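Glycoside hydrolase family 81 (Clostridium thermocellum, PDB 6FOP) probably hydrolyses beta-1,3-glucans such as laminarin, as a family 81 glycoside hydrolase from the cellulosome of this bacterium. Local coordinates at residues A427-I430 with A431-P435; L450-I454 with A455-R459; P580-A583 with A584-Y587. All blocks are in the same frame, centred on the assembly; numbering follows the deposited sequence.

Interaction 1: residues A427-I430 with A431-P435; sequences AAQI and ALRDP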
loop_
_atom_site.group_PDB
_atom_site.type_symbol
_atom_site.label_atom_id
_atom_site.label_comp_id
_atom_site.label_asym_id
_atom_site.label_seq_id
_atom_site.Cartn_x
_atom_site.Cartn_y
_atom_site.Cartn_z
ATOM N N ALA A 427 -13.548 -0.961 -16.226
ATOM C CA ALA A 427 -14.687 -0.061 -16.028
ATOM C C ALA A 427 -14.338 1.370 -16.386
ATOM O O ALA A 427 -15.145 2.078 -16.973
ATOM C CB ALA A 427 -15.164 -0.130 -14.603
ATOM N N ALA A 428 -13.148 1.810 -15.994
ATOM C CA ALA A 428 -12.679 3.151 -16.333
ATOM C C ALA A 428 -12.543 3.359 -17.836
ATOM O O ALA A 428 -12.924 4.440 -18.355
ATOM C CB ALA A 428 -11.377 3.452 -15.620
ATOM N N GLN A 429 -11.967 2.373 -18.534
ATOM C CA GLN A 429 -11.868 2.504 -19.989
ATOM C C GLN A 429 -13.262 2.594 -20.628
ATOM O O GLN A 429 -13.454 3.371 -21.579
ATOM C CB GLN A 429 -11.069 1.359 -20.576
ATOM C CG GLN A 429 -9.587 1.314 -20.209
ATOM C CD GLN A 429 -8.797 2.523 -20.659
ATOM O OE1 GLN A 429 -9.243 3.295 -21.506
ATOM N NE2 GLN A 429 -7.612 2.714 -20.095
ATOM N N ILE A 430 -14.230 1.825 -20.122
ATOM C CA ILE A 430 -15.597 1.977 -20.604
ATOM C C ILE A 430 -16.122 3.379 -20.290
ATOM O O ILE A 430 -16.716 4.037 -21.164
ATOM C CB ILE A 430 -16.534 0.890 -20.076
ATOM C CG1 ILE A 430 -16.094 -0.476 -20.561
ATOM C CG2 ILE A 430 -17.972 1.168 -20.477
ATOM C CD1 ILE A 430 -16.713 -1.606 -19.817
ATOM N N ALA A 431 -15.911 3.843 -19.061
ATOM C CA ALA A 431 -16.393 5.178 -18.663
ATOM C C ALA A 431 -15.894 6.338 -19.509
ATOM O O ALA A 431 -16.632 7.287 -19.767
ATOM C CB ALA A 431 -16.086 5.416 -17.198
ATOM N N LEU A 432 -14.652 6.232 -19.977
ATOM C CA LEU A 432 -14.050 7.259 -20.837
ATOM C C LEU A 432 -14.762 7.329 -22.197
ATOM O O LEU A 432 -14.714 8.359 -22.860
ATOM C CB LEU A 432 -12.556 6.972 -21.049
ATOM C CG LEU A 432 -11.700 7.216 -19.815
ATOM C CD1 LEU A 432 -10.335 6.541 -19.967
ATOM C CD2 LEU A 432 -11.547 8.709 -19.554
ATOM N N ARG A 433 -15.426 6.242 -22.576
ATOM C CA ARG A 433 -16.096 6.108 -23.866
ATOM C C ARG A 433 -17.609 6.161 -23.793
ATOM O O ARG A 433 -18.265 6.402 -24.800
ATOM C CB ARG A 433 -15.672 4.788 -24.506
ATOM C CG ARG A 433 -14.194 4.744 -24.850
ATOM C CD ARG A 433 -13.723 3.329 -25.035
ATOM N NE ARG A 433 -12.356 3.298 -25.536
ATOM C CZ ARG A 433 -11.249 3.431 -24.793
ATOM N NH1 ARG A 433 -11.329 3.559 -23.484
ATOM N NH2 ARG A 433 -10.058 3.399 -25.342
ATOM N N ASP A 434 -18.178 5.938 -22.617
ATOM C CA ASP A 434 -19.597 5.710 -22.502
ATOM C C ASP A 434 -20.036 6.205 -21.125
ATOM O O ASP A 434 -20.049 5.430 -20.150
ATOM C CB ASP A 434 -19.947 4.250 -22.725
ATOM C CG ASP A 434 -21.418 3.989 -22.723
ATOM O OD1 ASP A 434 -22.189 4.867 -22.303
ATOM O OD2 ASP A 434 -21.806 2.861 -23.107
ATOM N N PRO A 435 -20.347 7.515 -21.040
ATOM C CA PRO A 435 -20.802 8.087 -19.781
ATOM C C PRO A 435 -22.129 7.516 -19.295
ATOM O O PRO A 435 -22.422 7.559 -18.098
ATOM C CB PRO A 435 -20.918 9.588 -20.098
ATOM C CG PRO A 435 -21.210 9.649 -21.558
ATOM C CD PRO A 435 -20.487 8.474 -22.159
HETATM O O HOH W 1 -7.868 4.198 -23.625
#
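The last turns of helix 416-433 carry this contact, where Arg433 folds back one turn onto Gln429. Arg433 NH1 makes two hydrogen bonds to that one residue. One runs to the backbone atom Gln429 O, 2.9 Å from Arg433 NH1. The other runs to the amide oxygen, with Arg433 NH1 and Gln429 OE1 also 2.9 Å apart. Both acceptors lie close to the guanidinium plane. The second bond arrives on a lone pair of OE1, in the carbonyl plane. The first approaches Gln429 O tilted from its carbonyl plane. The amide and guanidinium planes are turned 61° apart. Gln429 bends at chi2 (-61°), which brings OE1 round toward the C-terminal end of the helix, where Arg433 NH1 meets it. Water 1 bridges the pair: it accepts from Arg433 NH2 at 2.9 Å and donates to Gln429 OE1. Arg433 NE forms a salt bridge with Glu357, while Gln429 NE2 bonds to Pro307 O and His425 NE2. These partners hold both groups in place.

The helix pattern holds up to Leu432 N, which bonds to Ala428 O at 3.0 Å. Leu432 CG also lies against Ala428 O. Arg433 N then turns to Ile430 O at 2.9 Å, coming from above the carbonyl plane. Asp434 N adds a weak bond to the same oxygen. Asp434 OD2 forms a salt bridge with Lys373, and OD1 bonds to Trp437 N. Asp434 thus serves as N-cap of helix 435-438, directly after helix 416-433.

Interaction 2: residues L450-I454 with A455-R459; sequences LIKDI and ANWDR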
loop_
_atom_site.group_PDB
_atom_site.type_symbol
_atom_site.label_atom_id
_atom_site.label_comp_id
_atom_site.label_asym_id
_atom_site.label_seq_id
_atom_site.Cartn_x
_atom_site.Cartn_y
_atom_site.Cartn_z
ATOM N N LEU A 450 -16.759 -1.782 -5.538
ATOM C CA LEU A 450 -15.412 -2.390 -5.621
ATOM C C LEU A 450 -14.367 -1.401 -5.131
ATOM O O LEU A 450 -13.440 -1.788 -4.406
ATOM C CB LEU A 450 -15.044 -2.868 -7.046
ATOM C CG LEU A 450 -15.492 -4.273 -7.401
ATOM C CD1 LEU A 450 -16.982 -4.451 -7.409
ATOM C CD2 LEU A 450 -14.889 -4.681 -8.749
ATOM N N ILE A 451 -14.501 -0.129 -5.515
ATOM C CA ILE A 451 -13.585 0.895 -5.017
ATOM C C ILE A 451 -13.649 0.963 -3.478
ATOM O O ILE A 451 -12.604 0.983 -2.814
ATOM C CB ILE A 451 -13.853 2.293 -5.620
ATOM C CG1 ILE A 451 -13.715 2.239 -7.155
ATOM C CG2 ILE A 451 -12.899 3.336 -5.004
ATOM C CD1 ILE A 451 -14.039 3.542 -7.850
ATOM N N LYS A 452 -14.859 0.963 -2.929
ATOM C CA LYS A 452 -15.033 1.034 -1.486
ATOM C C LYS A 452 -14.512 -0.198 -0.789
ATOM O O LYS A 452 -13.985 -0.087 0.333
ATOM C CB LYS A 452 -16.489 1.325 -1.070
ATOM C CG LYS A 452 -16.919 2.730 -1.368
ATOM C CD LYS A 452 -18.394 2.935 -1.056
ATOM C CE LYS A 452 -18.750 4.406 -0.985
ATOM N NZ LYS A 452 -18.320 5.004 0.297
ATOM N N ASP A 453 -14.628 -1.384 -1.378
ATOM C CA ASP A 453 -14.066 -2.534 -0.715
ATOM C C ASP A 453 -12.550 -2.385 -0.510
ATOM O O ASP A 453 -12.048 -2.729 0.557
ATOM C CB ASP A 453 -14.354 -3.837 -1.464
ATOM C CG ASP A 453 -13.796 -5.045 -0.733
ATOM O OD1 ASP A 453 -14.366 -5.426 0.334
ATOM O OD2 ASP A 453 -12.778 -5.590 -1.204
ATOM N N ILE A 454 -11.821 -1.869 -1.514
ATOM C CA ILE A 454 -10.365 -1.821 -1.424
ATOM C C ILE A 454 -9.804 -0.508 -0.910
ATOM O O ILE A 454 -8.687 -0.493 -0.394
ATOM C CB ILE A 454 -9.698 -2.175 -2.761
ATOM C CG1 ILE A 454 -9.956 -1.120 -3.866
ATOM C CG2 ILE A 454 -10.145 -3.580 -3.174
ATOM C CD1 ILE A 454 -9.209 -1.408 -5.163
ATOM N N ALA A 455 -10.591 0.560 -0.992
ATOM C CA ALA A 455 -10.114 1.933 -0.813
ATOM C C ALA A 455 -11.260 2.888 -0.436
ATOM O O ALA A 455 -11.346 3.987 -0.941
ATOM C CB ALA A 455 -9.379 2.410 -2.053
ATOM N N ASN A 456 -12.090 2.473 0.526
ATOM C CA ASN A 456 -13.178 3.339 0.979
ATOM C C ASN A 456 -12.570 4.630 1.584
ATOM O O ASN A 456 -11.701 4.565 2.462
ATOM C CB ASN A 456 -14.060 2.639 2.000
ATOM C CG ASN A 456 -15.249 3.472 2.426
ATOM O OD1 ASN A 456 -15.668 4.413 1.741
ATOM N ND2 ASN A 456 -15.762 3.169 3.608
ATOM N N TRP A 457 -13.047 5.763 1.124
ATOM C CA TRP A 457 -12.589 7.107 1.526
ATOM C C TRP A 457 -13.533 7.759 2.552
ATOM O O TRP A 457 -13.215 8.825 3.067
ATOM C CB TRP A 457 -12.497 8.010 0.285
ATOM C CG TRP A 457 -13.837 8.244 -0.355
ATOM C CD1 TRP A 457 -14.679 9.273 -0.096
ATOM C CD2 TRP A 457 -14.505 7.403 -1.288
ATOM N NE1 TRP A 457 -15.821 9.159 -0.827
ATOM C CE2 TRP A 457 -15.751 8.009 -1.569
ATOM C CE3 TRP A 457 -14.166 6.206 -1.950
ATOM C CZ2 TRP A 457 -16.663 7.453 -2.463
ATOM C CZ3 TRP A 457 -15.079 5.653 -2.813
ATOM C CH2 TRP A 457 -16.309 6.281 -3.071
ATOM N N ASP A 458 -14.704 7.164 2.767
ATOM C CA ASP A 458 -15.775 7.788 3.543
ATOM C C ASP A 458 -15.869 7.094 4.910
ATOM O O ASP A 458 -16.375 5.969 5.034
ATOM C CB ASP A 458 -17.084 7.683 2.786
ATOM C CG ASP A 458 -18.241 8.352 3.517
ATOM O OD1 ASP A 458 -18.092 8.803 4.685
ATOM O OD2 ASP A 458 -19.325 8.446 2.914
ATOM N N ARG A 459 -15.394 7.803 5.924
ATOM C CA ARG A 459 -15.327 7.250 7.276
ATOM C C ARG A 459 -16.709 7.027 7.868
ATOM O O ARG A 459 -16.839 6.304 8.855
ATOM C CB ARG A 459 -14.546 8.175 8.194
ATOM C CG ARG A 459 -13.120 8.424 7.766
ATOM C CD ARG A 459 -12.452 9.438 8.680
ATOM N NE ARG A 459 -11.137 9.860 8.194
ATOM C CZ ARG A 459 -10.037 9.152 8.354
ATOM N NH1 ARG A 459 -10.091 7.948 8.953
ATOM N NH2 ARG A 459 -8.875 9.620 7.897
HETATM O O HOH W 2 -11.653 -0.027 2.082
HETATM O O HOH W 3 -19.448 7.542 0.380
#
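Asn456 OD1 is gripped from opposite faces of its amide plane. Lys452 NZ donates from one face, 3.1 Å from Asn456 OD1. Asp458 N donates from the other face, with the Asp458 N to Asn456 OD1 distance again 3.1 Å. Neither donor sits on a lone pair. The bond from Asp458 N makes an Asx turn. Asn456 CG stands anti to the backbone N (chi1 -176°), which places OD1 between Lys452 NZ and Asp458 N. Asn456 ND2 bonds to Phe464 O.

Lys452 NZ also lies over one face of Trp457. This is a cation-pi contact, with NZ 4.2 Å from the centroid of the six-membered ring. Lys452 CE rests on the same ring, 3.7 Å from Trp457 CH2. The ammonium group forms a salt bridge with Asp461. Water 3 accepts from Lys452 NZ at 2.8 Å and donates to Asp458 OD2. Asp458 OD1 is bonded to Asn460 N.

The contact marks the C-terminal end of helix 440-455 in the six-hairpin catalytic domain of the family. A weak bond, Ala455 N to Ile451 O at 2.7 Å, continues the helix pattern. Water 2 then bridges Lys452 O and Asn456 N. Ile451 CG2 meets the edge of the indole, 3.9 Å from Trp457 CZ3. Trp457 itself packs on Ile516 and Leu519 of helix 514-534. The backbone of Asn456 is hydrogen-bonded to Leu467, a residue of a calcium site.

Interaction 3: residues P580-A583 with A584-Y587; sequences PITA and ASLY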
loop_
_atom_site.group_PDB
_atom_site.type_symbol
_atom_site.label_atom_id
_atom_site.label_comp_id
_atom_site.label_asym_id
_atom_site.label_seq_id
_atom_site.Cartn_x
_atom_site.Cartn_y
_atom_site.Cartn_z
ATOM N N PRO A 580 1.028 -5.198 -13.952
ATOM C CA PRO A 580 0.788 -4.897 -15.360
ATOM C C PRO A 580 1.380 -3.544 -15.741
ATOM O O PRO A 580 1.262 -2.570 -15.007
ATOM C CB PRO A 580 -0.733 -4.862 -15.450
ATOM C CG PRO A 580 -1.149 -4.364 -14.096
ATOM C CD PRO A 580 -0.156 -4.933 -13.120
ATOM N N ILE A 581 1.982 -3.488 -16.919
ATOM C CA ILE A 581 2.498 -2.230 -17.432
ATOM C C ILE A 581 1.354 -1.503 -18.140
ATOM O O ILE A 581 0.842 -1.988 -19.139
ATOM C CB ILE A 581 3.752 -2.454 -18.313
ATOM C CG1 ILE A 581 4.867 -3.144 -17.487
ATOM C CG2 ILE A 581 4.267 -1.137 -18.847
ATOM C CD1 ILE A 581 6.118 -3.484 -18.277
ATOM N N THR A 582 0.956 -0.342 -17.606
ATOM C CA THR A 582 -0.104 0.489 -18.177
ATOM C C THR A 582 0.506 1.852 -18.491
ATOM O O THR A 582 1.670 2.116 -18.180
ATOM C CB THR A 582 -1.316 0.673 -17.236
ATOM O OG1 THR A 582 -1.033 1.654 -16.230
ATOM C CG2 THR A 582 -1.754 -0.657 -16.596
ATOM N N ALA A 583 -0.296 2.756 -19.031
ATOM C CA ALA A 583 0.199 4.113 -19.264
ATOM C C ALA A 583 0.308 4.948 -17.991
ATOM O O ALA A 583 0.578 6.145 -18.062
ATOM C CB ALA A 583 -0.672 4.811 -20.301
ATOM N N ALA A 584 0.072 4.321 -16.850
ATOM C CA ALA A 584 0.422 4.873 -15.545
ATOM C C ALA A 584 1.741 4.316 -15.020
ATOM O O ALA A 584 2.133 4.642 -13.905
ATOM C CB ALA A 584 -0.719 4.647 -14.567
ATOM N N SER A 585 2.444 3.500 -15.813
ATOM C CA SER A 585 3.651 2.812 -15.339
ATOM C C SER A 585 4.943 3.529 -15.663
ATOM O O SER A 585 6.027 2.996 -15.420
ATOM C CB SER A 585 3.719 1.377 -15.849
ATOM O OG SER A 585 2.648 0.588 -15.378
ATOM N N LEU A 586 4.862 4.756 -16.160
ATOM C CA LEU A 586 6.071 5.477 -16.469
ATOM C C LEU A 586 6.939 5.742 -15.240
ATOM O O LEU A 586 8.143 5.954 -15.374
ATOM C CB LEU A 586 5.770 6.771 -17.212
ATOM C CG LEU A 586 5.101 6.604 -18.602
ATOM C CD1 LEU A 586 4.639 7.942 -19.158
ATOM C CD2 LEU A 586 6.024 5.897 -19.590
ATOM N N TYR A 587 6.330 5.715 -14.041
ATOM C CA TYR A 587 7.092 5.863 -12.807
ATOM C C TYR A 587 8.229 4.887 -12.695
ATOM O O TYR A 587 9.208 5.181 -12.019
ATOM C CB TYR A 587 6.188 5.729 -11.558
ATOM C CG TYR A 587 5.725 4.325 -11.277
ATOM C CD1 TYR A 587 6.486 3.458 -10.472
ATOM C CD2 TYR A 587 4.588 3.808 -11.884
ATOM C CE1 TYR A 587 6.095 2.149 -10.273
ATOM C CE2 TYR A 587 4.199 2.507 -11.704
ATOM C CZ TYR A 587 4.954 1.660 -10.890
ATOM O OH TYR A 587 4.565 0.358 -10.705
HETATM O O HOH W 4 0.286 1.277 -13.890
HETATM O O HOH W 5 2.645 6.901 -16.372
#
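Thr582 and Ser585 hold each other across a type I beta turn. Ser585 N donates to Thr582 O at 2.8 Å, which closes the turn. The return bond uses the serine side chain, since Thr582 N donates to Ser585 OG at 2.9 Å. This bond is nearly straight, with an N-H...O angle of 167°. A third bond lies inside the turn. Ala584 N donates to Thr582 OG1 at 3.0 Å, and this makes an ST turn within the beta turn. Thr582 OG1 stands between the backbone N and the carbonyl carbon (chi1 79°), from where it reaches forward over the chain. Thr582 OG1 also touches Ala584 CB at 3.4 Å. Ser585 OG lies beside its own backbone N (chi1 -63°), which places it within bonding distance of Thr582 N.

Two waters form the next layer. Water 4 is 2.7 Å from Thr582 OG1 and is hydrogen-bonded to Ser585 OG too, so it bridges the two hydroxyls. Water 5 donates to Ala583 O at 2.8 Å and accepts from Leu586 N. It carries the polar pattern on into the 3-10 segment that follows.

Further out, the turn rests on the helical core. Thr582 packs on Asn499 and Ala584 on Gln502, both of helix 494-511. Ala583 meets Leu306 in a loop. Ala584 O accepts a hydrogen bond from Tyr524 OH. Pro580, two residues before the turn, follows a cis peptide bond.

Both hydroxyl oxygens accept from backbone N-H groups. Each hydroxyl therefore keeps its own proton for another partner. Water 4 could accept from either hydroxyl or donate to it, so more than one hydrogen arrangement is possible in this buried turn.

Overall arrangement
Along the chain the three contacts come in series, and none nests in or crosses another. Each is local and closes no long loop. Interaction 1 ends helix 416-433 and starts helix 435-438. Interaction 2 follows at the end of helix 440-455, where the chain leaves for a loop. Interaction 3 lies much later, in the loop between helices 570-575 and 592-606. Their centres are about 19 to 23 Å apart, and none touches another. Helix 494-511 links them, because side chains of all three contacts pack on it. Trp507 of that helix meets both Ala431 of interaction 1 and Ile451 of interaction 2.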